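Long-range contact in Myo-inositol-1-phosphate synthase-related protein (Thermotoga maritima MSB8, PDB 3CIN), which is of undetermined function but belongs to the myo-inositol-1-phosphate synthase family and binds nicotinamide-adenine-dinucleotide in a Rossmann-type domain: residues Ile95-Ser103 against Glu112-Ala123. Numbering follows the deposited sequence. Where two conformers were deposited one is given.
With NAD (nicotinamide-adenine-dinucleotide), chain F.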
ATOM      1  N   ILE A  95     -18.890  38.564  -7.477  1.00 29.43           N
ATOM      2  CA  ILE A  95     -18.423  37.723  -8.578  1.00 28.29           C
ATOM      3  C   ILE A  95     -19.087  38.193  -9.867  1.00 28.33           C
ATOM      4  O   ILE A  95     -20.304  38.473  -9.930  1.00 28.62           O
ATOM      5  CB  ILE A  95     -18.775  36.254  -8.303  1.00 28.86           C
ATOM      6  CG1 ILE A  95     -17.996  35.784  -7.030  1.00 31.05           C
ATOM      7  CG2 ILE A  95     -18.503  35.351  -9.519  1.00 28.48           C
ATOM      8  CD1 ILE A  95     -18.518  34.545  -6.431  1.00 38.84           C
ATOM      9  N   ARG A  96     -18.250  38.325 -10.902  1.00 26.99           N
ATOM     10  CA  ARG A  96     -18.643  38.872 -12.163  1.00 27.81           C
ATOM     11  C   ARG A  96     -18.754  37.809 -13.249  1.00 29.36           C
ATOM     12  O   ARG A  96     -18.180  36.745 -13.118  1.00 30.20           O
ATOM     13  CB  ARG A  96     -17.654  39.947 -12.579  1.00 30.67           C
ATOM     14  CG  ARG A  96     -17.721  41.149 -11.641  1.00 36.20           C
ATOM     15  CD  ARG A  96     -16.947  42.363 -12.104  1.00 41.37           C
ATOM     16  NE  ARG A  96     -16.925  43.363 -11.022  1.00 54.53           N
ATOM     17  CZ  ARG A  96     -17.963  44.130 -10.667  1.00 69.16           C
ATOM     18  NH1 ARG A  96     -19.132  44.069 -11.317  1.00 71.99           N
ATOM     19  NH2 ARG A  96     -17.828  44.988  -9.657  1.00 68.59           N
ATOM     20  N   LYS A  97     -19.505  38.147 -14.313  1.00 28.27           N
ATOM     21  CA  LYS A  97     -19.708  37.233 -15.442  1.00 29.27           C
ATOM     22  C   LYS A  97     -18.517  37.252 -16.395  1.00 28.35           C
ATOM     23  O   LYS A  97     -18.116  38.316 -16.916  1.00 31.02           O
ATOM     24  CB  LYS A  97     -21.022  37.636 -16.198  1.00 28.81           C
ATOM     25  CG  LYS A  97     -21.405  36.745 -17.364  1.00 31.41           C
ATOM     26  CD  LYS A  97     -22.755  37.098 -17.924  1.00 36.07           C
ATOM     27  CE  LYS A  97     -22.803  38.439 -18.512  1.00 41.01           C
ATOM     28  NZ  LYS A  97     -24.237  38.754 -18.808  1.00 49.08           N
ATOM     29  N   GLY A  98     -18.000  36.050 -16.656  1.00 27.89           N
ATOM     30  CA  GLY A  98     -16.992  35.810 -17.665  1.00 27.40           C
ATOM     31  C   GLY A  98     -17.506  35.394 -19.036  1.00 29.55           C
ATOM     32  O   GLY A  98     -18.519  35.879 -19.491  1.00 30.43           O
ATOM     33  N   VAL A  99     -16.724  34.554 -19.714  1.00 29.83           N
ATOM     34  CA  VAL A  99     -17.051  33.969 -21.008  1.00 29.40           C
ATOM     35  C   VAL A  99     -17.030  32.460 -20.831  1.00 29.23           C
ATOM     36  O   VAL A  99     -16.069  31.918 -20.267  1.00 31.20           O
ATOM     37  CB  VAL A  99     -16.017  34.420 -22.090  1.00 30.66           C
ATOM     38  CG1 VAL A  99     -16.100  35.904 -22.315  1.00 28.64           C
ATOM     39  CG2 VAL A  99     -14.628  34.100 -21.722  1.00 39.53           C
ATOM     40  N   HIS A 100     -18.052  31.766 -21.307  1.00 30.09           N
ATOM     41  CA  HIS A 100     -18.202  30.340 -20.970  1.00 29.86           C
ATOM     42  C   HIS A 100     -17.640  29.399 -21.988  1.00 29.65           C
ATOM     43  O   HIS A 100     -17.060  28.371 -21.648  1.00 30.39           O
ATOM     44  CB  HIS A 100     -19.651  29.935 -20.602  1.00 33.20           C
ATOM     45  CG  HIS A 100     -20.683  30.156 -21.662  1.00 37.70           C
ATOM     46  ND1 HIS A 100     -20.899  29.268 -22.694  1.00 38.47           N
ATOM     47  CD2 HIS A 100     -21.608  31.138 -21.812  1.00 42.41           C
ATOM     48  CE1 HIS A 100     -21.885  29.709 -23.457  1.00 43.02           C
ATOM     49  NE2 HIS A 100     -22.343  30.836 -22.935  1.00 38.00           N
ATOM     50  N   LEU A 101     -17.835  29.745 -23.251  0.50 30.71           N
ATOM     51  CA  LEU A 101     -17.584  28.822 -24.342  0.50 31.52           C
ATOM     52  C   LEU A 101     -18.045  27.405 -23.966  0.50 31.63           C
ATOM     53  O   LEU A 101     -19.188  27.231 -23.530  0.50 33.66           O
ATOM     54  CB  LEU A 101     -16.131  28.909 -24.767  0.50 32.51           C
ATOM     55  CG  LEU A 101     -15.877  30.241 -25.475  0.50 34.77           C
ATOM     56  CD1 LEU A 101     -14.428  30.546 -25.438  0.50 27.12           C
ATOM     57  CD2 LEU A 101     -16.396  30.168 -26.912  0.50 29.70           C
ATOM     58  N   GLY A 102     -17.207  26.399 -24.100  1.00 31.89           N
ATOM     59  CA  GLY A 102     -17.688  25.029 -23.824  1.00 30.77           C
ATOM     60  C   GLY A 102     -17.462  24.520 -22.410  1.00 32.42           C
ATOM     61  O   GLY A 102     -17.635  23.336 -22.140  1.00 32.57           O
ATOM     62  N   SER A 103     -17.017  25.403 -21.507  1.00 31.07           N
ATOM     63  CA  SER A 103     -16.396  24.947 -20.258  1.00 29.95           C
ATOM     64  C   SER A 103     -17.246  23.986 -19.410  1.00 26.74           C
ATOM     65  O   SER A 103     -16.754  22.947 -18.992  1.00 27.51           O
ATOM     66  CB  SER A 103     -16.117  26.145 -19.362  1.00 28.96           C
ATOM     67  OG  SER A 103     -15.015  26.924 -19.839  1.00 32.44           O
ATOM     68  N   GLU A 112     -23.783  31.317 -17.766  1.00 34.64           N
ATOM     69  CA  GLU A 112     -23.926  32.580 -18.478  1.00 37.17           C
ATOM     70  C   GLU A 112     -22.586  33.216 -18.804  1.00 37.14           C
ATOM     71  O   GLU A 112     -21.591  33.066 -18.090  1.00 33.92           O
ATOM     72  CB  GLU A 112     -24.828  33.556 -17.745  1.00 41.64           C
ATOM     73  CG  GLU A 112     -24.822  33.520 -16.279  1.00 46.25           C
ATOM     74  CD  GLU A 112     -25.869  34.469 -15.692  1.00 47.49           C
ATOM     75  OE1 GLU A 112     -27.079  34.243 -15.948  1.00 67.64           O
ATOM     76  OE2 GLU A 112     -25.493  35.436 -14.980  1.00 64.46           O
ATOM     77  N   GLY A 113     -22.568  33.928 -19.917  1.00 31.57           N
ATOM     78  CA  GLY A 113     -21.335  34.412 -20.503  1.00 31.89           C
ATOM     79  C   GLY A 113     -21.529  35.672 -21.289  1.00 29.13           C
ATOM     80  O   GLY A 113     -22.598  35.907 -21.876  1.00 29.24           O
ATOM     81  N   LEU A 114     -20.521  36.519 -21.277  1.00 31.80           N
ATOM     82  CA  LEU A 114     -20.557  37.743 -22.088  1.00 30.94           C
ATOM     83  C   LEU A 114     -20.876  37.406 -23.550  1.00 33.88           C
ATOM     84  O   LEU A 114     -21.628  38.116 -24.207  1.00 34.16           O
ATOM     85  CB  LEU A 114     -19.222  38.484 -21.969  1.00 32.32           C
ATOM     86  CG  LEU A 114     -18.921  39.145 -20.635  1.00 33.50           C
ATOM     87  CD1 LEU A 114     -17.472  39.663 -20.599  1.00 34.67           C
ATOM     88  CD2 LEU A 114     -19.941  40.295 -20.439  1.00 36.15           C
ATOM     89  N   GLU A 115     -20.382  36.280 -24.046  1.00 30.69           N
ATOM     90  CA  GLU A 115     -20.418  36.018 -25.504  1.00 33.58           C
ATOM     91  C   GLU A 115     -21.798  35.507 -25.948  1.00 35.40           C
ATOM     92  O   GLU A 115     -22.020  35.246 -27.125  1.00 37.18           O
ATOM     93  CB  GLU A 115     -19.243  35.103 -25.933  1.00 31.28           C
ATOM     94  CG  GLU A 115     -19.444  33.580 -25.757  1.00 34.27           C
ATOM     95  CD  GLU A 115     -19.379  33.051 -24.331  1.00 35.97           C
ATOM     96  OE1 GLU A 115     -19.357  33.842 -23.368  1.00 33.69           O
ATOM     97  OE2 GLU A 115     -19.376  31.795 -24.204  1.00 34.17           O
ATOM     98  N   ASP A 116     -22.721  35.396 -24.988  1.00 34.82           N
ATOM     99  CA  ASP A 116     -24.145  35.148 -25.245  1.00 35.57           C
ATOM    100  C   ASP A 116     -24.819  36.371 -25.870  1.00 35.70           C
ATOM    101  O   ASP A 116     -25.848  36.246 -26.531  1.00 34.82           O
ATOM    102  CB  ASP A 116     -24.887  34.863 -23.948  1.00 33.31           C
ATOM    103  CG  ASP A 116     -24.480  33.534 -23.286  1.00 39.80           C
ATOM    104  OD1 ASP A 116     -23.964  32.617 -23.956  1.00 41.66           O
ATOM    105  OD2 ASP A 116     -24.726  33.404 -22.076  1.00 44.52           O
ATOM    106  N   SER A 117     -24.260  37.557 -25.638  1.00 39.30           N
ATOM    107  CA  SER A 117     -24.860  38.791 -26.135  1.00 38.84           C
ATOM    108  C   SER A 117     -23.933  39.622 -27.006  1.00 39.05           C
ATOM    109  O   SER A 117     -24.278  40.762 -27.372  1.00 38.36           O
ATOM    110  CB  SER A 117     -25.295  39.623 -24.939  1.00 39.91           C
ATOM    111  OG  SER A 117     -24.163  40.122 -24.242  1.00 48.40           O
ATOM    112  N   MET A 118     -22.752  39.091 -27.323  1.00 36.75           N
ATOM    113  CA  MET A 118     -21.749  39.850 -28.079  1.00 35.91           C
ATOM    114  C   MET A 118     -20.730  38.897 -28.689  1.00 35.01           C
ATOM    115  O   MET A 118     -20.686  37.718 -28.338  1.00 34.42           O
ATOM    116  CB  MET A 118     -21.091  40.944 -27.207  1.00 37.28           C
ATOM    117  CG  MET A 118     -20.226  40.452 -26.066  1.00 36.65           C
ATOM    118  SD  MET A 118     -19.663  41.734 -24.915  1.00 38.66           S
ATOM    119  CE  MET A 118     -21.139  42.016 -23.947  1.00 43.87           C
ATOM    120  N   THR A 119     -19.950  39.382 -29.658  1.00 33.05           N
ATOM    121  CA  THR A 119     -18.883  38.557 -30.231  1.00 32.94           C
ATOM    122  C   THR A 119     -17.723  38.339 -29.248  1.00 30.06           C
ATOM    123  O   THR A 119     -17.578  39.062 -28.272  1.00 30.08           O
ATOM    124  CB  THR A 119     -18.333  39.223 -31.484  1.00 33.54           C
ATOM    125  OG1 THR A 119     -17.712  40.475 -31.126  1.00 34.20           O
ATOM    126  CG2 THR A 119     -19.502  39.468 -32.480  1.00 31.78           C
ATOM    127  N   LEU A 120     -16.856  37.362 -29.545  1.00 31.35           N
ATOM    128  CA  LEU A 120     -15.689  37.145 -28.684  1.00 32.44           C
ATOM    129  C   LEU A 120     -14.807  38.418 -28.607  1.00 31.89           C
ATOM    130  O   LEU A 120     -14.274  38.791 -27.551  1.00 29.06           O
ATOM    131  CB  LEU A 120     -14.861  35.971 -29.194  1.00 32.08           C
ATOM    132  CG  LEU A 120     -15.482  34.613 -28.804  1.00 32.20           C
ATOM    133  CD1 LEU A 120     -14.719  33.470 -29.459  1.00 36.61           C
ATOM    134  CD2 LEU A 120     -15.603  34.437 -27.291  1.00 32.67           C
ATOM    135  N   LYS A 121     -14.646  39.081 -29.743  1.00 32.54           N
ATOM    136  CA  LYS A 121     -13.810  40.269 -29.790  1.00 34.35           C
ATOM    137  C   LYS A 121     -14.391  41.349 -28.878  1.00 34.20           C
ATOM    138  O   LYS A 121     -13.662  42.048 -28.171  1.00 35.72           O
ATOM    139  CB  LYS A 121     -13.693  40.777 -31.225  1.00 35.94           C
ATOM    140  CG  LYS A 121     -12.704  41.904 -31.412  1.00 43.27           C
ATOM    141  CD  LYS A 121     -12.431  42.157 -32.932  1.00 39.78           C
ATOM    142  CE  LYS A 121     -11.271  43.139 -33.174  1.00 47.37           C
ATOM    143  NZ  LYS A 121     -10.925  43.386 -34.666  1.00 42.55           N
ATOM    144  N   GLU A 122     -15.701  41.504 -28.927  1.00 32.78           N
ATOM    145  CA  GLU A 122     -16.386  42.431 -28.030  1.00 33.79           C
ATOM    146  C   GLU A 122     -16.296  42.052 -26.560  1.00 32.62           C
ATOM    147  O   GLU A 122     -16.129  42.935 -25.693  1.00 30.75           O
ATOM    148  CB  GLU A 122     -17.863  42.535 -28.409  1.00 33.01           C
ATOM    149  CG  GLU A 122     -18.063  43.319 -29.707  1.00 35.24           C
ATOM    150  CD  GLU A 122     -19.474  43.286 -30.259  1.00 39.50           C
ATOM    151  OE1 GLU A 122     -20.177  42.239 -30.140  1.00 42.35           O
ATOM    152  OE2 GLU A 122     -19.866  44.339 -30.864  1.00 49.89           O
ATOM    153  N   ALA A 123     -16.461  40.751 -26.286  1.00 31.89           N
ATOM    154  CA  ALA A 123     -16.386  40.195 -24.921  1.00 31.75           C
ATOM    155  C   ALA A 123     -14.988  40.456 -24.321  1.00 29.14           C
ATOM    156  O   ALA A 123     -14.850  40.905 -23.166  1.00 30.56           O
ATOM    157  CB  ALA A 123     -16.739  38.697 -24.942  1.00 29.67           C
TER
HETATM  158  PA  NAD F 400     -14.040  23.498  -9.656  1.00 30.21           P
HETATM  159  O1A NAD F 400     -14.367  23.352  -8.194  1.00 30.14           O
HETATM  160  O2A NAD F 400     -15.094  22.885 -10.526  1.00 32.40           O
HETATM  161  O5B NAD F 400     -14.036  25.042  -9.934  1.00 29.79           O
HETATM  162  C5B NAD F 400     -14.023  25.542 -11.269  1.00 33.91           C
HETATM  163  C4B NAD F 400     -14.764  26.867 -11.260  1.00 31.32           C
HETATM  164  O4B NAD F 400     -14.575  27.507 -12.512  1.00 31.01           O
HETATM  165  C3B NAD F 400     -16.269  26.760 -11.041  1.00 31.00           C
HETATM  166  O3B NAD F 400     -16.725  27.740 -10.123  1.00 28.33           O
HETATM  167  C2B NAD F 400     -16.850  27.020 -12.425  1.00 33.16           C
HETATM  168  O2B NAD F 400     -18.190  27.427 -12.377  1.00 29.18           O
HETATM  169  C1B NAD F 400     -15.854  28.029 -12.951  1.00 30.92           C
HETATM  170  N9A NAD F 400     -15.803  28.163 -14.409  1.00 26.88           N
HETATM  171  C8A NAD F 400     -15.892  27.102 -15.305  1.00 28.52           C
HETATM  172  N7A NAD F 400     -15.660  27.627 -16.557  1.00 29.18           N
HETATM  173  C5A NAD F 400     -15.455  28.978 -16.419  1.00 28.23           C
HETATM  174  C6A NAD F 400     -15.273  30.003 -17.351  1.00 30.78           C
HETATM  175  N6A NAD F 400     -15.170  29.771 -18.697  1.00 31.10           N
HETATM  176  N1A NAD F 400     -15.054  31.273 -16.855  1.00 26.93           N
HETATM  177  C2A NAD F 400     -15.099  31.514 -15.493  1.00 28.62           C
HETATM  178  N3A NAD F 400     -15.359  30.526 -14.566  1.00 26.17           N
HETATM  179  C4A NAD F 400     -15.537  29.283 -15.058  1.00 26.24           C
HETATM  180  O3  NAD F 400     -12.610  22.921  -9.976  1.00 28.15           O
HETATM  181  PN  NAD F 400     -11.336  23.037  -9.053  1.00 29.79           P
HETATM  182  O1N NAD F 400     -11.166  21.736  -8.342  1.00 31.96           O
HETATM  183  O2N NAD F 400     -11.312  24.353  -8.349  1.00 29.80           O
HETATM  184  O5D NAD F 400     -10.179  23.036 -10.146  1.00 31.31           O
HETATM  185  C5D NAD F 400      -9.942  24.184 -10.929  1.00 32.51           C
HETATM  186  C4D NAD F 400      -8.977  23.887 -12.071  1.00 31.50           C
HETATM  187  O4D NAD F 400      -7.714  23.621 -11.526  1.00 31.31           O
HETATM  188  C3D NAD F 400      -9.345  22.716 -12.968  1.00 30.99           C
HETATM  189  O3D NAD F 400      -8.985  23.017 -14.341  1.00 34.51           O
HETATM  190  C2D NAD F 400      -8.402  21.635 -12.462  1.00 33.56           C
HETATM  191  O2D NAD F 400      -8.082  20.682 -13.480  1.00 38.87           O
HETATM  192  C1D NAD F 400      -7.186  22.475 -12.140  1.00 33.24           C
HETATM  193  N1N NAD F 400      -6.262  21.809 -11.224  1.00 36.64           N
HETATM  194  C2N NAD F 400      -6.676  21.455 -10.004  1.00 35.64           C
HETATM  195  C3N NAD F 400      -5.689  20.847  -9.182  1.00 42.39           C
HETATM  196  C7N NAD F 400      -6.018  20.677  -7.770  1.00 41.61           C
HETATM  197  O7N NAD F 400      -7.290  21.017  -7.404  1.00 48.49           O
HETATM  198  N7N NAD F 400      -5.090  20.219  -6.914  1.00 57.75           N
HETATM  199  C4N NAD F 400      -4.398  20.615  -9.612  1.00 43.86           C
HETATM  200  C5N NAD F 400      -4.015  20.978 -10.871  1.00 51.05           C
HETATM  201  C6N NAD F 400      -4.982  21.606 -11.669  1.00 38.95           C
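His100 and Glu115 both set CG between their own backbone N and carbonyl carbon (chi1 60° and 83°). A further bend at chi2 (-74°) turns the Glu115 carboxylate back to the backbone of Val99-Leu101. There Glu115 OE2 accepts from Leu101 N at 2.7 Å, and Glu115 OE1 from His100 N at 3.2 Å, both on the syn side. Glu115 OE2 also lies 3.1 Å above the centre of the His100 imidazole, with the ring and carboxylate planes well tilted against each other. Both ring nitrogens bond close to the ring plane. His100 NE2 donates to the syn side of Asp116 OD1 at 2.6 Å, and His100 ND1 to Leu101 O at 2.8 Å. These two bonds fix the ring's rotation. Asp116 OD2 in turn accepts from Gly113 N.

Segment 95-103 includes strand 96-97, the outermost strand of the parallel Rossmann-type sheet within this chain, and then runs into the NAD pocket. Val99 O and Ser103 OG both accept from the adenine amino group N6A of NAD. Glu115, gripping the next two amides, is probably a second-shell residue that helps position Val99 O. Further back, Leu114 N donates to Gly98 O at 2.8 Å. Lys97 lays its aliphatic chain along Gly113, and its CE meets Leu114 CD2. Val99 CG1 touches Ala123 CB at 3.9 Å, joining the pocket loop to helix 120-134.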